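Local coordinates for B-cell lymphoma 3-encoded protein (Homo sapiens, PDB 1K1A) that regulates transcription of NF-kappa-B target genes in complexes with p50 or p52 homodimers, probably bound through this ankyrin repeat domain, at residues 130-135 / 166-171. Sequence-based numbering, arbitrary orientation.
Sequences ETVQLL and VQLLLQ
V132 meets L168 and L169 where the second helices of two successive ankyrin repeats, ANK 4 and ANK 5, lie next to each other. On helix 129-137, V132 carries the contact. Its CG1 lies anti to the backbone N (chi1 172°) and is the branch that reaches across. V132 CG1 sits 3.9 Å from L168 CD2, and V132 CB is 4.1 Å from the same methyl. On the other helix, L168 has CG anti to its backbone N (chi1 -174°). This extends the side chain toward V132 and leaves CD2 as the methyl that touches. V132 and L168 point past one another and overlap flank to flank, with L168 CD2 beside both CB and CG1 of V132. V132 CG1 also comes within 4.5 Å of L169 CD2, a looser approach. V132 further touches L120 and A123 of helix 119-126, and L169 packs on A157 of helix 153-159. The inner helices of both repeats thus border the same apolar layer. L134 and L135 pack on L95 of helix 92-101, which gives helix 129-137 apolar neighbours in the repeats before and after it. L168 remains partly exposed, while V132 and L169 are buried. The contact is made by methyl groups and the V132 CB methine; no polar atom takes part. The small interface, 145 Å² in all, therefore depends on shape and burial, with no polar pair to fix the register of the two helices.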
ATOM      1  N   GLU A 130       5.395  -9.618  -1.895  1.00 19.85           N
ATOM      2  CA  GLU A 130       5.339 -10.051  -0.498  1.00 19.43           C
ATOM      3  C   GLU A 130       4.474  -9.141   0.386  1.00 18.37           C
ATOM      4  O   GLU A 130       3.698  -9.623   1.214  1.00 18.25           O
ATOM      5  CB  GLU A 130       6.752 -10.176   0.078  1.00 19.66           C
ATOM      6  CG  GLU A 130       7.588 -11.293  -0.535  1.00 21.61           C
ATOM      7  CD  GLU A 130       7.990 -11.027  -1.980  1.00 25.14           C
ATOM      8  OE1 GLU A 130       8.312  -9.870  -2.322  1.00 27.11           O
ATOM      9  OE2 GLU A 130       7.983 -11.982  -2.779  1.00 27.97           O
ATOM     10  N   THR A 131       4.613  -7.832   0.209  1.00 17.09           N
ATOM     11  CA  THR A 131       3.817  -6.880   0.983  1.00 15.84           C
ATOM     12  C   THR A 131       2.363  -6.876   0.516  1.00 15.15           C
ATOM     13  O   THR A 131       1.447  -6.808   1.331  1.00 14.13           O
ATOM     14  CB  THR A 131       4.420  -5.464   0.921  1.00 15.92           C
ATOM     15  OG1 THR A 131       4.575  -5.071  -0.447  1.00 16.03           O
ATOM     16  CG2 THR A 131       5.844  -5.469   1.457  1.00 16.45           C
ATOM     17  N   VAL A 132       2.144  -6.972  -0.797  1.00 14.23           N
ATOM     18  CA  VAL A 132       0.784  -7.031  -1.306  1.00 13.94           C
ATOM     19  C   VAL A 132       0.063  -8.233  -0.709  1.00 14.28           C
ATOM     20  O   VAL A 132      -1.026  -8.101  -0.156  1.00 13.56           O
ATOM     21  CB  VAL A 132       0.739  -7.073  -2.869  1.00 13.63           C
ATOM     22  CG1 VAL A 132      -0.669  -7.332  -3.368  1.00 13.79           C
ATOM     23  CG2 VAL A 132       1.273  -5.761  -3.439  1.00 13.01           C
ATOM     24  N   GLN A 133       0.693  -9.401  -0.789  1.00 14.75           N
ATOM     25  CA  GLN A 133       0.085 -10.616  -0.270  1.00 15.55           C
ATOM     26  C   GLN A 133      -0.281 -10.499   1.201  1.00 14.90           C
ATOM     27  O   GLN A 133      -1.393 -10.825   1.593  1.00 15.26           O
ATOM     28  CB  GLN A 133       0.994 -11.835  -0.475  1.00 15.93           C
ATOM     29  CG  GLN A 133       0.286 -13.150  -0.151  0.60 17.71           C
ATOM     30  CD  GLN A 133       1.120 -14.377  -0.465  0.60 18.85           C
ATOM     31  OE1 GLN A 133       1.593 -14.541  -1.591  0.60 20.54           O
ATOM     32  NE2 GLN A 133       1.287 -15.248   0.523  0.60 19.18           N
ATOM     33  N   LEU A 134       0.651 -10.026   2.011  1.00 14.41           N
ATOM     34  CA  LEU A 134       0.404  -9.939   3.444  1.00 14.00           C
ATOM     35  C   LEU A 134      -0.732  -8.959   3.759  1.00 13.68           C
ATOM     36  O   LEU A 134      -1.605  -9.267   4.558  1.00 14.19           O
ATOM     37  CB  LEU A 134       1.678  -9.540   4.180  1.00 14.10           C
ATOM     38  CG  LEU A 134       1.590  -9.393   5.693  1.00 14.81           C
ATOM     39  CD1 LEU A 134       1.105 -10.706   6.319  1.00 13.39           C
ATOM     40  CD2 LEU A 134       2.954  -8.967   6.243  1.00 15.88           C
ATOM     41  N   LEU A 135      -0.725  -7.784   3.127  1.00 12.84           N
ATOM     42  CA  LEU A 135      -1.811  -6.826   3.326  1.00 12.56           C
ATOM     43  C   LEU A 135      -3.172  -7.484   3.041  1.00 12.86           C
ATOM     44  O   LEU A 135      -4.114  -7.348   3.812  1.00 12.30           O
ATOM     45  CB  LEU A 135      -1.627  -5.607   2.417  1.00 12.42           C
ATOM     46  CG  LEU A 135      -0.486  -4.653   2.797  1.00 12.15           C
ATOM     47  CD1 LEU A 135      -0.263  -3.652   1.690  1.00 12.40           C
ATOM     48  CD2 LEU A 135      -0.770  -3.943   4.127  1.00 13.20           C
ATOM     49  N   VAL A 166      -1.101  -7.815 -11.669  1.00 14.18           N
ATOM     50  CA  VAL A 166      -2.410  -8.087 -12.233  1.00 13.86           C
ATOM     51  C   VAL A 166      -2.826  -9.508 -11.900  1.00 13.49           C
ATOM     52  O   VAL A 166      -3.928  -9.737 -11.421  1.00 12.96           O
ATOM     53  CB  VAL A 166      -2.444  -7.844 -13.768  1.00 14.28           C
ATOM     54  CG1 VAL A 166      -3.705  -8.439 -14.378  1.00 13.62           C
ATOM     55  CG2 VAL A 166      -2.359  -6.323 -14.072  1.00 14.36           C
ATOM     56  N   GLN A 167      -1.924 -10.461 -12.107  1.00 13.36           N
ATOM     57  CA  GLN A 167      -2.224 -11.851 -11.782  1.00 12.91           C
ATOM     58  C   GLN A 167      -2.460 -12.059 -10.278  1.00 12.79           C
ATOM     59  O   GLN A 167      -3.385 -12.761  -9.877  1.00 11.79           O
ATOM     60  CB  GLN A 167      -1.125 -12.781 -12.317  1.00 13.75           C
ATOM     61  CG  GLN A 167      -1.152 -12.914 -13.855  1.00 14.84           C
ATOM     62  CD  GLN A 167      -0.080 -13.847 -14.417  1.00 18.07           C
ATOM     63  OE1 GLN A 167       0.880 -14.198 -13.727  1.00 17.11           O
ATOM     64  NE2 GLN A 167      -0.235 -14.232 -15.688  1.00 18.58           N
ATOM     65  N   LEU A 168      -1.642 -11.413  -9.456  1.00 12.48           N
ATOM     66  CA  LEU A 168      -1.748 -11.542  -8.004  1.00 12.12           C
ATOM     67  C   LEU A 168      -3.072 -10.989  -7.478  1.00 11.89           C
ATOM     68  O   LEU A 168      -3.726 -11.617  -6.649  1.00 11.40           O
ATOM     69  CB  LEU A 168      -0.555 -10.857  -7.318  1.00 11.71           C
ATOM     70  CG  LEU A 168      -0.440 -11.032  -5.799  1.00 12.85           C
ATOM     71  CD1 LEU A 168      -0.510 -12.520  -5.410  1.00 13.66           C
ATOM     72  CD2 LEU A 168       0.842 -10.393  -5.269  1.00 14.94           C
ATOM     73  N   LEU A 169      -3.473  -9.819  -7.968  1.00 12.31           N
ATOM     74  CA  LEU A 169      -4.721  -9.205  -7.513  1.00 12.36           C
ATOM     75  C   LEU A 169      -5.969  -9.979  -7.941  1.00 13.15           C
ATOM     76  O   LEU A 169      -6.911 -10.137  -7.157  1.00 12.71           O
ATOM     77  CB  LEU A 169      -4.806  -7.741  -7.963  1.00 12.64           C
ATOM     78  CG  LEU A 169      -3.829  -6.774  -7.280  1.00 11.95           C
ATOM     79  CD1 LEU A 169      -3.658  -5.504  -8.091  1.00 12.47           C
ATOM     80  CD2 LEU A 169      -4.288  -6.435  -5.863  1.00 15.08           C
ATOM     81  N   LEU A 170      -5.980 -10.469  -9.178  1.00 13.45           N
ATOM     82  CA  LEU A 170      -7.127 -11.223  -9.667  1.00 14.15           C
ATOM     83  C   LEU A 170      -7.262 -12.522  -8.889  1.00 14.70           C
ATOM     84  O   LEU A 170      -8.362 -12.973  -8.581  1.00 14.45           O
ATOM     85  CB  LEU A 170      -7.002 -11.498 -11.168  1.00 14.06           C
ATOM     86  CG  LEU A 170      -7.134 -10.258 -12.072  1.00 13.73           C
ATOM     87  CD1 LEU A 170      -6.758 -10.597 -13.507  1.00 15.27           C
ATOM     88  CD2 LEU A 170      -8.531  -9.646 -12.011  1.00 14.73           C
ATOM     89  N   GLN A 171      -6.117 -13.093  -8.552  1.00 15.77           N
ATOM     90  CA  GLN A 171      -6.033 -14.299  -7.755  1.00 16.90           C
ATOM     91  C   GLN A 171      -6.705 -14.092  -6.396  1.00 16.93           C
ATOM     92  O   GLN A 171      -7.288 -15.025  -5.823  1.00 17.07           O
ATOM     93  CB  GLN A 171      -4.550 -14.600  -7.558  1.00 17.86           C
ATOM     94  CG  GLN A 171      -4.187 -15.981  -7.167  1.00 19.88           C
ATOM     95  CD  GLN A 171      -2.695 -16.211  -7.296  1.00 20.47           C
ATOM     96  OE1 GLN A 171      -1.982 -16.291  -6.297  1.00 21.82           O
ATOM     97  NE2 GLN A 171      -2.221 -16.322  -8.528  1.00 20.98           N
TER